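ESSB (Geobacillus thermodenitrificans, PDB 2YNQ) is an integral membrane component of the type VII secretion system, probably serving protein export as a self-associating subunit, and is represented here by its extracellular domain. Local coordinates at residues Ser15-Leu18 with Phe19-Lys23; Asn68-Leu71 with Lys72-Glu75; Ile43-Glu46 with Leu47-Tyr51; Ser56-Glu59 with Glu60-Gln63. All coordinates share one frame; numbering follows the deposited sequence.

Contact 1 (Ser15-Leu18 with Phe19-Lys23); sequences STEL and FLQNK. With NA (sodium ion), chain G.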
loop_
_atom_site.group_PDB
_atom_site.type_symbol
_atom_site.label_atom_id
_atom_site.label_comp_id
_atom_site.label_asym_id
_atom_site.label_seq_id
_atom_site.Cartn_x
_atom_site.Cartn_y
_atom_site.Cartn_z
ATOM N N SER D 15 -4.948 -0.106 24.603
ATOM C CA SER D 15 -5.256 -0.129 23.174
ATOM C C SER D 15 -6.722 0.189 22.905
ATOM O O SER D 15 -7.049 0.753 21.855
ATOM C CB SER D 15 -4.848 -1.454 22.510
ATOM O OG SER D 15 -5.685 -2.513 22.897
ATOM N N THR D 16 -7.591 -0.175 23.851
ATOM C CA THR D 16 -8.991 0.121 23.742
ATOM C C THR D 16 -9.157 1.632 23.818
ATOM O O THR D 16 -9.848 2.223 22.983
ATOM C CB THR D 16 -9.785 -0.580 24.840
ATOM O OG1 THR D 16 -9.758 -1.985 24.590
ATOM C CG2 THR D 16 -11.238 -0.110 24.866
ATOM N N GLU D 17 -8.497 2.265 24.786
ATOM C CA GLU D 17 -8.576 3.706 24.920
ATOM C C GLU D 17 -8.108 4.442 23.652
ATOM O O GLU D 17 -8.657 5.481 23.284
ATOM C CB GLU D 17 -7.800 4.170 26.161
ATOM C CG GLU D 17 -7.668 5.681 26.293
ATOM C CD GLU D 17 -7.117 6.135 27.649
ATOM O OE1 GLU D 17 -6.970 5.300 28.578
ATOM O OE2 GLU D 17 -6.845 7.341 27.789
ATOM N N LEU D 18 -7.077 3.915 23.003
ATOM C CA LEU D 18 -6.522 4.564 21.811
ATOM C C LEU D 18 -7.397 4.274 20.600
ATOM O O LEU D 18 -7.677 5.176 19.809
ATOM C CB LEU D 18 -5.080 4.132 21.566
ATOM C CG LEU D 18 -4.093 4.523 22.671
ATOM C CD1 LEU D 18 -2.916 3.575 22.577
ATOM C CD2 LEU D 18 -3.634 5.992 22.583
ATOM N N PHE D 19 -7.884 3.043 20.507
ATOM C CA PHE D 19 -8.738 2.662 19.394
ATOM C C PHE D 19 -10.039 3.434 19.330
ATOM O O PHE D 19 -10.458 3.887 18.249
ATOM C CB PHE D 19 -9.040 1.174 19.406
ATOM C CG PHE D 19 -9.838 0.736 18.229
ATOM C CD1 PHE D 19 -9.226 0.615 16.967
ATOM C CD2 PHE D 19 -11.204 0.466 18.363
ATOM C CE1 PHE D 19 -9.961 0.235 15.867
ATOM C CE2 PHE D 19 -11.955 0.090 17.257
ATOM C CZ PHE D 19 -11.333 -0.035 16.002
ATOM N N LEU D 20 -10.683 3.589 20.489
ATOM C CA LEU D 20 -11.943 4.324 20.587
ATOM C C LEU D 20 -11.804 5.784 20.150
ATOM O O LEU D 20 -12.808 6.454 19.916
ATOM C CB LEU D 20 -12.495 4.228 22.006
ATOM C CG LEU D 20 -13.065 2.853 22.326
ATOM C CD1 LEU D 20 -13.608 2.818 23.729
ATOM C CD2 LEU D 20 -14.148 2.514 21.330
ATOM N N GLN D 21 -10.547 6.231 20.029
ATOM C CA GLN D 21 -10.147 7.559 19.573
ATOM C C GLN D 21 -9.545 7.556 18.175
ATOM O O GLN D 21 -9.008 8.592 17.740
ATOM C CB GLN D 21 -9.005 8.058 20.448
ATOM C CG GLN D 21 -9.403 8.775 21.642
ATOM C CD GLN D 21 -8.204 9.136 22.479
ATOM O OE1 GLN D 21 -7.699 10.261 22.392
ATOM N NE2 GLN D 21 -7.739 8.194 23.303
ATOM N N ASN D 22 -9.539 6.388 17.522
ATOM C CA ASN D 22 -8.968 6.226 16.172
ATOM C C ASN D 22 -7.459 6.412 16.127
ATOM O O ASN D 22 -6.909 6.829 15.121
ATOM C CB ASN D 22 -9.611 7.207 15.201
ATOM C CG ASN D 22 -11.111 7.268 15.340
ATOM O OD1 ASN D 22 -11.795 6.246 15.224
ATOM N ND2 ASN D 22 -11.646 8.482 15.563
ATOM N N LYS D 23 -6.781 6.117 17.220
ATOM C CA LYS D 23 -5.330 6.278 17.245
ATOM C C LYS D 23 -4.664 4.986 16.806
ATOM O O LYS D 23 -4.014 4.294 17.595
ATOM C CB LYS D 23 -4.856 6.721 18.632
ATOM C CG LYS D 23 -5.139 8.192 18.880
ATOM C CD LYS D 23 -4.631 8.657 20.215
ATOM C CE LYS D 23 -4.929 10.130 20.398
ATOM N NZ LYS D 23 -4.208 10.625 21.592
HETATM NA NA NA G . -8.632 11.073 17.346
HETATM O O HOH W 1 -8.347 11.618 19.741
HETATM O O HOH W 2 -11.173 11.254 18.218
HETATM O O HOH W 3 -8.383 13.472 17.236
#

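Contact 2 (Asn68-Leu71 with Lys72-Glu75); sequences NITL and KTDE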
loop_
_atom_site.group_PDB
_atom_site.type_symbol
_atom_site.label_atom_id
_atom_site.label_comp_id
_atom_site.label_asym_id
_atom_site.label_seq_id
_atom_site.Cartn_x
_atom_site.Cartn_y
_atom_site.Cartn_z
ATOM N N ASN D 68 -12.664 -5.488 4.781
ATOM C CA ASN D 68 -13.633 -5.052 5.756
ATOM C C ASN D 68 -13.517 -5.870 7.041
ATOM O O ASN D 68 -13.453 -7.104 6.988
ATOM C CB ASN D 68 -15.057 -5.105 5.197
ATOM C CG ASN D 68 -16.076 -4.493 6.165
ATOM O OD1 ASN D 68 -15.832 -3.418 6.755
ATOM N ND2 ASN D 68 -17.217 -5.182 6.351
ATOM N N ILE D 69 -13.482 -5.183 8.188
ATOM C CA ILE D 69 -13.349 -5.839 9.500
ATOM C C ILE D 69 -14.461 -5.384 10.446
ATOM O O ILE D 69 -14.639 -4.188 10.674
ATOM C CB ILE D 69 -11.978 -5.537 10.170
ATOM C CG1 ILE D 69 -10.803 -5.796 9.209
ATOM C CG2 ILE D 69 -11.837 -6.308 11.485
ATOM C CD1 ILE D 69 -10.160 -7.149 9.342
ATOM N N THR D 70 -15.212 -6.340 10.986
ATOM C CA THR D 70 -16.312 -6.046 11.906
ATOM C C THR D 70 -16.275 -7.033 13.054
ATOM O O THR D 70 -15.484 -7.989 13.034
ATOM C CB THR D 70 -17.687 -6.193 11.227
ATOM O OG1 THR D 70 -17.989 -7.585 11.086
ATOM C CG2 THR D 70 -17.720 -5.519 9.867
ATOM N N LEU D 71 -17.140 -6.829 14.051
ATOM C CA LEU D 71 -17.214 -7.787 15.152
ATOM C C LEU D 71 -18.018 -9.028 14.787
ATOM O O LEU D 71 -18.330 -9.845 15.648
ATOM C CB LEU D 71 -17.681 -7.138 16.459
ATOM C CG LEU D 71 -16.523 -6.354 17.089
ATOM C CD1 LEU D 71 -17.023 -5.262 18.001
ATOM C CD2 LEU D 71 -15.515 -7.260 17.804
ATOM N N LYS D 72 -18.319 -9.169 13.498
ATOM C CA LYS D 72 -18.807 -10.429 12.947
ATOM C C LYS D 72 -17.766 -11.167 12.079
ATOM O O LYS D 72 -17.941 -12.348 11.760
ATOM C CB LYS D 72 -20.097 -10.187 12.169
ATOM C CG LYS D 72 -21.293 -9.957 13.081
ATOM C CD LYS D 72 -22.454 -9.318 12.332
ATOM C CE LYS D 72 -23.438 -8.639 13.304
ATOM N NZ LYS D 72 -24.259 -7.600 12.605
ATOM N N THR D 73 -16.683 -10.476 11.719
ATOM C CA THR D 73 -15.616 -11.030 10.874
ATOM C C THR D 73 -14.889 -12.205 11.571
ATOM O O THR D 73 -14.575 -12.156 12.770
ATOM C CB THR D 73 -14.609 -9.917 10.482
ATOM O OG1 THR D 73 -15.303 -8.811 9.873
ATOM C CG2 THR D 73 -13.519 -10.431 9.546
ATOM N N ASP D 74 -14.636 -13.265 10.815
ATOM C CA ASP D 74 -13.945 -14.440 11.332
ATOM C C ASP D 74 -12.498 -14.126 11.767
ATOM O O ASP D 74 -11.787 -13.357 11.112
ATOM C CB ASP D 74 -13.951 -15.533 10.263
ATOM C CG ASP D 74 -13.459 -16.856 10.784
ATOM O OD1 ASP D 74 -12.216 -17.064 10.901
ATOM O OD2 ASP D 74 -14.334 -17.697 11.096
ATOM N N GLU D 75 -12.084 -14.746 12.867
ATOM C CA GLU D 75 -10.738 -14.623 13.414
ATOM C C GLU D 75 -9.636 -14.655 12.328
ATOM O O GLU D 75 -8.690 -13.862 12.383
ATOM C CB GLU D 75 -10.492 -15.721 14.467
ATOM C CG GLU D 75 -9.153 -15.608 15.197
ATOM C CD GLU D 75 -8.863 -16.777 16.163
ATOM O OE1 GLU D 75 -9.572 -17.817 16.114
ATOM O OE2 GLU D 75 -7.899 -16.655 16.961
#

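Contact 3 (Ile43-Glu46 with Leu47-Tyr51); sequences IQYE and LASSY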
loop_
_atom_site.group_PDB
_atom_site.type_symbol
_atom_site.label_atom_id
_atom_site.label_comp_id
_atom_site.label_asym_id
_atom_site.label_seq_id
_atom_site.Cartn_x
_atom_site.Cartn_y
_atom_site.Cartn_z
ATOM N N ILE D 43 -9.916 -7.512 20.944
ATOM C CA ILE D 43 -8.588 -6.914 20.813
ATOM C C ILE D 43 -8.008 -7.249 19.423
ATOM O O ILE D 43 -7.450 -6.382 18.748
ATOM C CB ILE D 43 -7.634 -7.337 21.972
ATOM C CG1 ILE D 43 -8.237 -7.009 23.362
ATOM C CG2 ILE D 43 -6.239 -6.764 21.781
ATOM C CD1 ILE D 43 -8.605 -5.540 23.629
ATOM N N GLN D 44 -8.174 -8.494 18.982
ATOM C CA GLN D 44 -7.886 -8.820 17.596
ATOM C C GLN D 44 -8.579 -7.834 16.639
ATOM O O GLN D 44 -7.978 -7.400 15.652
ATOM C CB GLN D 44 -8.299 -10.262 17.278
ATOM C CG GLN D 44 -7.462 -11.334 17.971
ATOM C CD GLN D 44 -8.047 -12.716 17.757
ATOM O OE1 GLN D 44 -9.258 -12.862 17.582
ATOM N NE2 GLN D 44 -7.195 -13.739 17.776
ATOM N N TYR D 45 -9.830 -7.477 16.952
ATOM C CA TYR D 45 -10.621 -6.542 16.151
ATOM C C TYR D 45 -9.972 -5.174 16.091
ATOM O O TYR D 45 -9.855 -4.581 15.011
ATOM C CB TYR D 45 -12.045 -6.402 16.716
ATOM C CG TYR D 45 -12.836 -5.264 16.104
ATOM C CD1 TYR D 45 -13.271 -5.333 14.785
ATOM C CD2 TYR D 45 -13.136 -4.106 16.839
ATOM C CE1 TYR D 45 -13.984 -4.278 14.207
ATOM C CE2 TYR D 45 -13.851 -3.043 16.276
ATOM C CZ TYR D 45 -14.279 -3.132 14.954
ATOM O OH TYR D 45 -14.994 -2.099 14.347
ATOM N N GLU D 46 -9.561 -4.673 17.260
ATOM C CA GLU D 46 -8.916 -3.374 17.372
ATOM C C GLU D 46 -7.629 -3.327 16.554
ATOM O O GLU D 46 -7.408 -2.367 15.796
ATOM C CB GLU D 46 -8.613 -3.013 18.840
ATOM C CG GLU D 46 -9.852 -2.746 19.708
ATOM C CD GLU D 46 -9.523 -2.549 21.213
ATOM O OE1 GLU D 46 -8.343 -2.365 21.592
ATOM O OE2 GLU D 46 -10.461 -2.575 22.038
ATOM N N LEU D 47 -6.783 -4.346 16.722
ATOM C CA LEU D 47 -5.482 -4.406 16.057
ATOM C C LEU D 47 -5.644 -4.543 14.540
ATOM O O LEU D 47 -5.072 -3.778 13.763
ATOM C CB LEU D 47 -4.652 -5.567 16.613
ATOM C CG LEU D 47 -3.170 -5.610 16.211
ATOM C CD1 LEU D 47 -2.480 -4.236 16.417
ATOM C CD2 LEU D 47 -2.410 -6.733 16.957
ATOM N N ALA D 48 -6.495 -5.480 14.139
ATOM C CA ALA D 48 -6.706 -5.766 12.745
ATOM C C ALA D 48 -7.312 -4.560 12.074
ATOM O O ALA D 48 -6.891 -4.197 10.971
ATOM C CB ALA D 48 -7.568 -7.002 12.566
ATOM N N SER D 49 -8.258 -3.903 12.740
ATOM C CA SER D 49 -8.839 -2.697 12.147
ATOM C C SER D 49 -7.754 -1.688 12.001
ATOM O O SER D 49 -7.661 -1.033 10.969
ATOM C CB SER D 49 -9.991 -2.084 12.958
ATOM O OG SER D 49 -11.013 -3.032 13.168
ATOM N N SER D 50 -6.903 -1.586 13.015
ATOM C CA SER D 50 -5.878 -0.558 12.992
ATOM C C SER D 50 -4.901 -0.814 11.844
ATOM O O SER D 50 -4.544 0.126 11.129
ATOM C CB SER D 50 -5.160 -0.446 14.328
ATOM O OG SER D 50 -6.064 -0.026 15.334
ATOM N N TYR D 51 -4.502 -2.070 11.636
ATOM C CA TYR D 51 -3.631 -2.369 10.509
ATOM C C TYR D 51 -4.325 -2.123 9.190
ATOM O O TYR D 51 -3.766 -1.472 8.293
ATOM C CB TYR D 51 -3.099 -3.800 10.564
ATOM C CG TYR D 51 -1.942 -3.990 11.511
ATOM C CD1 TYR D 51 -0.730 -3.318 11.318
ATOM C CD2 TYR D 51 -2.057 -4.840 12.596
ATOM C CE1 TYR D 51 0.360 -3.516 12.188
ATOM C CE2 TYR D 51 -0.997 -5.046 13.469
ATOM C CZ TYR D 51 0.205 -4.385 13.264
ATOM O OH TYR D 51 1.231 -4.614 14.150
#

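Contact 4 (Ser56-Glu59 with Glu60-Gln63); sequences SLTE and EQRQ. With NA (sodium ion), chain O; GOL (glycerol), chain P.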
loop_
_atom_site.group_PDB
_atom_site.type_symbol
_atom_site.label_atom_id
_atom_site.label_comp_id
_atom_site.label_asym_id
_atom_site.label_seq_id
_atom_site.Cartn_x
_atom_site.Cartn_y
_atom_site.Cartn_z
ATOM N N SER D 56 -1.402 0.782 3.059
ATOM C CA SER D 56 -1.326 1.579 1.817
ATOM C C SER D 56 -1.910 0.847 0.640
ATOM O O SER D 56 -1.180 0.243 -0.110
ATOM C CB SER D 56 0.120 1.870 1.456
ATOM O OG SER D 56 0.721 2.629 2.475
ATOM N N LEU D 57 -3.218 0.906 0.486
ATOM C CA LEU D 57 -3.901 0.313 -0.644
ATOM C C LEU D 57 -4.344 1.418 -1.575
ATOM O O LEU D 57 -4.846 2.445 -1.126
ATOM C CB LEU D 57 -5.132 -0.468 -0.168
ATOM C CG LEU D 57 -4.933 -1.658 0.764
ATOM C CD1 LEU D 57 -6.198 -1.939 1.526
ATOM C CD2 LEU D 57 -4.535 -2.887 -0.016
ATOM N N THR D 58 -4.166 1.220 -2.876
ATOM C CA THR D 58 -4.803 2.109 -3.853
ATOM C C THR D 58 -6.286 1.771 -3.836
ATOM O O THR D 58 -6.699 0.713 -3.320
ATOM C CB THR D 58 -4.310 1.858 -5.277
ATOM O OG1 THR D 58 -4.656 0.520 -5.647
ATOM C CG2 THR D 58 -2.798 2.053 -5.387
ATOM N N GLU D 59 -7.079 2.656 -4.417
ATOM C CA GLU D 59 -8.497 2.440 -4.581
ATOM C C GLU D 59 -8.798 1.094 -5.278
ATOM O O GLU D 59 -9.715 0.372 -4.870
ATOM C CB GLU D 59 -9.083 3.611 -5.380
ATOM C CG GLU D 59 -10.513 3.944 -5.047
ATOM C CD GLU D 59 -10.761 3.990 -3.554
ATOM O OE1 GLU D 59 -10.168 4.861 -2.856
ATOM O OE2 GLU D 59 -11.549 3.138 -3.084
ATOM N N GLU D 60 -8.020 0.759 -6.310
ATOM C CA GLU D 60 -8.175 -0.515 -7.011
ATOM C C GLU D 60 -7.938 -1.715 -6.082
ATOM O O GLU D 60 -8.755 -2.645 -6.051
ATOM C CB GLU D 60 -7.238 -0.616 -8.225
ATOM C CG GLU D 60 -7.467 0.426 -9.313
ATOM C CD GLU D 60 -6.838 1.792 -9.005
ATOM O OE1 GLU D 60 -5.866 1.890 -8.211
ATOM O OE2 GLU D 60 -7.331 2.776 -9.590
ATOM N N GLN D 61 -6.825 -1.683 -5.338
ATOM C CA GLN D 61 -6.496 -2.745 -4.387
ATOM C C GLN D 61 -7.640 -2.903 -3.398
ATOM O O GLN D 61 -8.128 -4.011 -3.157
ATOM C CB GLN D 61 -5.184 -2.446 -3.646
ATOM C CG GLN D 61 -3.939 -2.644 -4.492
ATOM C CD GLN D 61 -2.640 -2.241 -3.805
ATOM O OE1 GLN D 61 -2.446 -1.097 -3.385
ATOM N NE2 GLN D 61 -1.728 -3.187 -3.719
ATOM N N ARG D 62 -8.063 -1.768 -2.860
ATOM C CA ARG D 62 -9.160 -1.668 -1.927
ATOM C C ARG D 62 -10.431 -2.343 -2.415
ATOM O O ARG D 62 -11.067 -3.072 -1.665
ATOM C CB ARG D 62 -9.448 -0.197 -1.712
ATOM C CG ARG D 62 -10.011 0.161 -0.388
ATOM C CD ARG D 62 -10.136 1.677 -0.364
ATOM N NE ARG D 62 -8.833 2.300 -0.127
ATOM C CZ ARG D 62 -8.357 2.555 1.085
ATOM N NH1 ARG D 62 -9.078 2.254 2.150
ATOM N NH2 ARG D 62 -7.170 3.115 1.227
ATOM N N GLN D 63 -10.803 -2.094 -3.663
ATOM C CA GLN D 63 -11.964 -2.737 -4.278
ATOM C C GLN D 63 -11.770 -4.243 -4.397
ATOM O O GLN D 63 -12.722 -5.010 -4.352
ATOM C CB GLN D 63 -12.209 -2.167 -5.684
ATOM C CG GLN D 63 -12.929 -0.818 -5.718
ATOM C CD GLN D 63 -12.861 -0.097 -7.092
ATOM O OE1 GLN D 63 -13.120 1.107 -7.172
ATOM N NE2 GLN D 63 -12.522 -0.833 -8.161
HETATM NA NA NA O . -12.488 -4.246 -0.379
HETATM C C1 GOL P . -5.025 6.158 -8.492
HETATM O O1 GOL P . -5.416 5.582 -9.722
HETATM C C2 GOL P . -5.281 5.183 -7.347
HETATM O O2 GOL P . -6.637 4.800 -7.381
HETATM C C3 GOL P . -4.938 5.859 -6.014
HETATM O O3 GOL P . -5.533 5.211 -4.902
HETATM O O HOH W 4 -14.039 -5.938 -1.308
HETATM O O HOH W 5 -14.117 -5.836 1.510
HETATM O O HOH W 6 -14.343 -2.634 -0.124
#

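Contact 1 (Ser15-Leu18 with Phe19-Lys23)
Gln-21 folds its side chain back against the helix the chain has just left and closes on the carbonyl of Glu-17. Its CB sits 3.2 Å from Leu-18 O, and its CG, set opposite the carbonyl carbon of its own residue (chi1 -89°), comes within 3.8 Å of Glu-17 O. CD keeps the same separation from that oxygen, and at the tip NE2 donates to Glu-17 O across 2.9 Å with an N-H...O angle of 168°. The oxygen lies in the amide plane of Gln-21, whereas NE2 stands above the plane of the Glu-17 carbonyl. The side-chain amide thus serves a carbonyl four residues back, which the main-chain N-H of Gln-21 does not do. The other end of the amide, OE1, accepts from a water 3.0 Å away that is itself a ligand of a sodium ion. Gln-21 O binds the same ion directly at 2.5 Å, and Gln-136 of the second subunit also contributes a ligand. The setting is a Schellman motif, closed by Lys-23 N to Leu-18 O at 2.9 Å and Asn-22 N to Phe-19 O at 2.8 Å; Asn-22, with positive phi, is where the chain leaves helical backbone angles after helix 7-19. Gln-21 N is a second donor to Leu-18 O, at 3.1 Å, from the opposite face of its plane. The Leu-18 and Lys-23 side chains cross at about a right angle, CD2 of the leucine meeting the aliphatic part of the lysine. Leu-18 also packs on Val-27 and Thr-30 of helix 24-31.

Contact 2 (Asn68-Leu71 with Lys72-Glu75)
Thr-73 OG1 accepts the backbone N-H of Thr-70 at an N...O distance of 2.7 Å, with an N-H...O angle of 154°. The hydroxyl can reach back in this way because it stands beside its own backbone N, opposite the carbonyl carbon (chi1 -54°), while the methyl CG2 is turned off toward Asn-68 O. Between the same two residues runs the main-chain bond of a type I beta turn, in which Thr-73 N donates to Thr-70 O over 3.1 Å from above the carbonyl plane. The threonines are therefore joined twice, once through a side chain and once through the backbone. Thr-70 adds a second side-chain bond: its OG1, placed between its own N and carbonyl carbon, accepts from Lys-72 N at 2.9 Å, which makes an ST turn inside the beta turn. The two threonine side chains cross at about a right angle, with Thr-70 OG1 lying 3.2 Å from Thr-73 OG1. Beyond the threonine pair, the Lys-72 CB packs 3.5 Å from Thr-70 OG1 before the rest of the chain leads away.

The turn comes just before helix 75-85, whose N-cap is Asp-74, with OD1 accepting from Gln-76 N. Tyr-41 of helix 41-53 bonds to Thr-73 O, and Ile-69 and Leu-71 both rest on Tyr-45 of that helix. In this irregular link between helices, threonine hydroxyls stand in for main-chain acceptors: two backbone N-H groups, those of Thr-70 and Lys-72, are satisfied by side-chain oxygens, which holds the turn from Thr-70 to Thr-73 by side-chain as well as backbone bonds.

Contact 3 (Ile43-Glu46 with Leu47-Tyr51)
Ser-49 lays its hydroxyl over one face of the Tyr-45 ring, with OG 3.4 Å above the ring plane and displaced toward the rim, so that the CE1 side of the ring lies nearest. The same OG donates to Tyr-45 O at 2.7 Å, and a single serine oxygen thus touches both the ring and the backbone of the residue one turn earlier. Its placement follows from a first torsion of -56°, which puts OG beside the backbone N of Ser-49 and opposite the carbonyl carbon. Ser-49 N donates to Tyr-45 O as well, at 2.9 Å, and the two donors come from opposite faces of the carbonyl plane.

One residue further on the pattern is repeated. Ser-50 OG bonds to Glu-46 O at 2.7 Å, while Ser-50 N makes the ordinary helical bond to Glu-46 O at 2.9 Å, again from the other face. Each carbonyl thereby takes two bonds, and two serine hydroxyls in a largely buried setting find acceptors within their own helix. The carboxylate of Glu-46 is used elsewhere: its two oxygens accept from Ser-15 and Thr-16 of helix 7-19, on which Phe-19 also packs against Ser-49 and Ser-50. On other sides Leu-47 and Ala-48 meet Ile-82 of helix 75-85, and Tyr-45 receives Ile-69 and Leu-71 from the loop before that helix. Serine hydroxyls turned back onto the carbonyl four residues earlier are a familiar device in alpha helices, used here in helix 41-53, an inner helix sandwiched between its neighbours in an all-helical domain.

Contact 4 (Ser56-Glu59 with Glu60-Gln63)
Thr-58 makes four bonds with the first turn of the helix it starts, through its N, OG1 and O. Its OG1 accepts from Gln-61 N at 3.1 Å and donates to Glu-60 OE1, also at 3.1 Å, meeting the carboxylate on its anti side. Its backbone N in turn donates to Gln-61 OE1 at 2.9 Å, in the amide carbonyl plane and on a lone pair, and Thr-58 O accepts from Arg-62 N at 2.9 Å. The reciprocal Thr-58 and Gln-61 bonds make a capping box; the hydroxyl of Thr-58 lies between its own N and carbonyl carbon (chi1 62°), which sets it facing Gln-61 N. A glycerol, probably from the crystallisation liquor, adds to this end: its O3 accepts from Glu-59 N at 3.0 Å and its O2 donates to Glu-60 OE2.

Farther round, Glu-59 and Arg-62 form only a long salt bridge, OE1 to NE 4.0 Å, with the oxygen well out of the guanidinium plane. The stronger partner of Glu-59 is Arg-145 of the second subunit. Arg-62 NH2 gives a weak bond to Leu-57 O at 3.4 Å, while Leu-57 CB lies over one guanidinium face. Arg-62 O binds a sodium ion at 2.2 Å, a site completed by Val-65, Asn-67 and waters. Helix 59-64 and its lead-in rest on helix 102-118 through Leu-57 and Gln-61 against Tyr-107, and face Tyr-107, Leu-110 and Glu-114 of the second subunit.

Overall arrangement
Contact 3, on helix 41-53, lies between contacts 1 and 2, its centre about 10 Å from each. Glu-46 receives the hydroxyls of Ser-15 and Thr-16 from contact 1, while Gln-44 bonds to Glu-75 of contact 2. Contacts 1 and 2, with centres about 18 Å apart, are linked indirectly through that helix; their nearest atoms are about 7 Å apart. Contact 4 is the outlier, its centre about 24 Å from contact 1 and about 19 Å from both others, yet like contact 1 it binds its own sodium ion through a backbone carbonyl and touches the second subunit. The Asn-68 side chain of contact 2 lies about 6 Å from the sodium ion of contact 4.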